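CBS domain-containing protein CBSX1, chloroplastic (Arabidopsis thaliana, PDB 4GQV) probably acts as a chloroplast regulator that uses its pair of CBS domains to bind and modulate partner proteins such as thioredoxins. Local coordinates at residues L17-P22 with E46-V51. Residues are numbered along the deposited sequence; the frame is centred on the assembly and turned at random.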
loop_
_atom_site.group_PDB
_atom_site.type_symbol
_atom_site.label_atom_id
_atom_site.label_comp_id
_atom_site.label_asym_id
_atom_site.label_seq_id
_atom_site.Cartn_x
_atom_site.Cartn_y
_atom_site.Cartn_z
ATOM N N LEU A 17 -1.304 -4.768 14.707
ATOM C CA LEU A 17 -0.045 -4.647 13.967
ATOM C C LEU A 17 0.357 -5.933 13.254
ATOM O O LEU A 17 -0.119 -7.018 13.593
ATOM C CB LEU A 17 1.095 -4.231 14.903
ATOM C CG LEU A 17 1.426 -2.749 15.031
ATOM C CD1 LEU A 17 2.706 -2.568 15.810
ATOM C CD2 LEU A 17 1.535 -2.109 13.663
ATOM N N HIS A 18 1.230 -5.795 12.257
ATOM C CA HIS A 18 1.947 -6.935 11.693
ATOM C C HIS A 18 3.437 -6.622 11.712
ATOM O O HIS A 18 3.877 -5.650 11.115
ATOM C CB HIS A 18 1.453 -7.298 10.278
ATOM C CG HIS A 18 -0.004 -7.633 10.221
ATOM N ND1 HIS A 18 -0.906 -6.928 9.447
ATOM C CD2 HIS A 18 -0.730 -8.573 10.874
ATOM C CE1 HIS A 18 -2.117 -7.424 9.622
ATOM N NE2 HIS A 18 -2.036 -8.423 10.482
ATOM N N VAL A 19 4.192 -7.456 12.419
ATOM C CA VAL A 19 5.607 -7.255 12.635
ATOM C C VAL A 19 6.370 -8.467 12.139
ATOM O O VAL A 19 5.782 -9.508 11.863
ATOM C CB VAL A 19 5.909 -7.087 14.138
ATOM C CG1 VAL A 19 5.318 -5.793 14.655
ATOM C CG2 VAL A 19 5.366 -8.259 14.920
ATOM N N VAL A 20 7.683 -8.337 12.019
ATOM C CA VAL A 20 8.507 -9.511 11.777
ATOM C C VAL A 20 9.734 -9.361 12.628
ATOM O O VAL A 20 9.950 -8.308 13.205
ATOM C CB VAL A 20 8.933 -9.699 10.268
ATOM C CG1 VAL A 20 7.757 -10.094 9.382
ATOM C CG2 VAL A 20 9.671 -8.484 9.713
ATOM N N LYS A 21 10.566 -10.386 12.694
ATOM C CA LYS A 21 11.821 -10.260 13.424
ATOM C C LYS A 21 12.914 -10.385 12.415
ATOM O O LYS A 21 12.645 -10.798 11.284
ATOM C CB LYS A 21 11.935 -11.355 14.487
ATOM C CG LYS A 21 10.816 -11.317 15.498
ATOM C CD LYS A 21 11.337 -11.227 16.913
ATOM C CE LYS A 21 10.193 -11.407 17.891
ATOM N NZ LYS A 21 9.407 -12.630 17.573
ATOM N N PRO A 22 14.155 -10.043 12.793
ATOM C CA PRO A 22 15.250 -10.304 11.843
ATOM C C PRO A 22 15.447 -11.813 11.565
ATOM O O PRO A 22 16.112 -12.161 10.583
ATOM C CB PRO A 22 16.487 -9.741 12.558
ATOM C CG PRO A 22 15.968 -8.891 13.664
ATOM C CD PRO A 22 14.636 -9.441 14.044
ATOM N N GLU A 46 13.640 -9.380 20.116
ATOM C CA GLU A 46 12.845 -10.199 21.044
ATOM C C GLU A 46 12.221 -9.349 22.135
ATOM O O GLU A 46 11.196 -9.705 22.712
ATOM C CB GLU A 46 13.684 -11.318 21.667
ATOM C CG GLU A 46 14.470 -12.145 20.671
ATOM C CD GLU A 46 13.577 -12.798 19.636
ATOM O OE1 GLU A 46 12.405 -13.096 19.963
ATOM O OE2 GLU A 46 14.046 -13.001 18.491
ATOM N N ASP A 47 12.842 -8.206 22.392
ATOM C CA ASP A 47 12.386 -7.287 23.422
ATOM C C ASP A 47 11.324 -6.340 22.884
ATOM O O ASP A 47 10.971 -5.372 23.542
ATOM C CB ASP A 47 13.585 -6.502 23.980
ATOM C CG ASP A 47 14.582 -7.398 24.721
ATOM O OD1 ASP A 47 15.757 -7.458 24.312
ATOM O OD2 ASP A 47 14.190 -8.037 25.717
ATOM N N TRP A 48 10.815 -6.633 21.690
ATOM C CA TRP A 48 9.861 -5.763 20.990
ATOM C C TRP A 48 10.409 -4.352 20.723
ATOM O O TRP A 48 9.652 -3.411 20.525
ATOM C CB TRP A 48 8.518 -5.696 21.729
ATOM C CG TRP A 48 7.461 -6.552 21.113
ATOM C CD1 TRP A 48 7.306 -7.900 21.265
ATOM C CD2 TRP A 48 6.412 -6.125 20.234
ATOM N NE1 TRP A 48 6.226 -8.337 20.534
ATOM C CE2 TRP A 48 5.654 -7.265 19.902
ATOM C CE3 TRP A 48 6.035 -4.887 19.704
ATOM C CZ2 TRP A 48 4.545 -7.208 19.064
ATOM C CZ3 TRP A 48 4.936 -4.829 18.872
ATOM C CH2 TRP A 48 4.204 -5.988 18.553
ATOM N N LYS A 49 11.730 -4.222 20.731
ATOM C CA LYS A 49 12.375 -2.993 20.336
ATOM C C LYS A 49 12.384 -2.909 18.824
ATOM O O LYS A 49 12.447 -3.933 18.130
ATOM C CB LYS A 49 13.815 -2.941 20.845
ATOM C CG LYS A 49 13.909 -2.916 22.349
ATOM C CD LYS A 49 15.145 -2.176 22.828
ATOM C CE LYS A 49 15.011 -1.863 24.313
ATOM N NZ LYS A 49 13.566 -1.738 24.654
ATOM N N LEU A 50 12.350 -1.676 18.325
ATOM C CA LEU A 50 12.333 -1.441 16.898
ATOM C C LEU A 50 13.759 -1.422 16.379
ATOM O O LEU A 50 14.569 -0.577 16.768
ATOM C CB LEU A 50 11.588 -0.140 16.572
ATOM C CG LEU A 50 11.485 0.193 15.081
ATOM C CD1 LEU A 50 10.583 -0.806 14.324
ATOM C CD2 LEU A 50 11.016 1.614 14.898
ATOM N N VAL A 51 14.072 -2.367 15.495
ATOM C CA VAL A 51 15.410 -2.433 14.925
ATOM C C VAL A 51 15.387 -2.210 13.409
ATOM O O VAL A 51 16.426 -1.975 12.783
ATOM C CB VAL A 51 16.147 -3.778 15.264
ATOM C CG1 VAL A 51 16.404 -3.910 16.763
ATOM C CG2 VAL A 51 15.367 -4.980 14.741
#
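The six-membered end of the W48 indole meets L17 and V19. CD1 of L17 lies at the ring edge, near its plane, 4.4 Å from CZ3 of W48, whereas CG1 of V19 approaches obliquely, 4.1 Å from CH2 of W48, and the V19 and W48 side chains cross at about a right angle. With CG1 beside the backbone N and anti to the carbonyl carbon (chi1 -67°), V19 turns that methyl toward the indole. K14 completes the setting of the indole with a cation-pi interaction. How a hairpin turn can be tied to the chain that passes it is well illustrated in this first CBS domain: 46-51 runs from the turn after strand 40-44 into strand 50-55, while 17-22 is the extended linker between strand 12-13 and helix 26-36, its V20 hydrogen-bonded through the backbone to P42 and I44. Further along, the aliphatic part of K21 lies across the carboxylate of E46, with CE 3.5 Å from OE1 and CD 3.6 Å from OE2. The K21 ammonium NZ stays 3.9 Å from E46 OE1, a long salt bridge at the protein surface. With an alanine at K21 the methylenes and the ammonium are gone, and the E46 carboxylate would probably lose this counter-charge and be freer to turn. Beyond the charged pair, CG of P22 touches CG2 of V51 at 4.1 Å, where strand 50-55 begins.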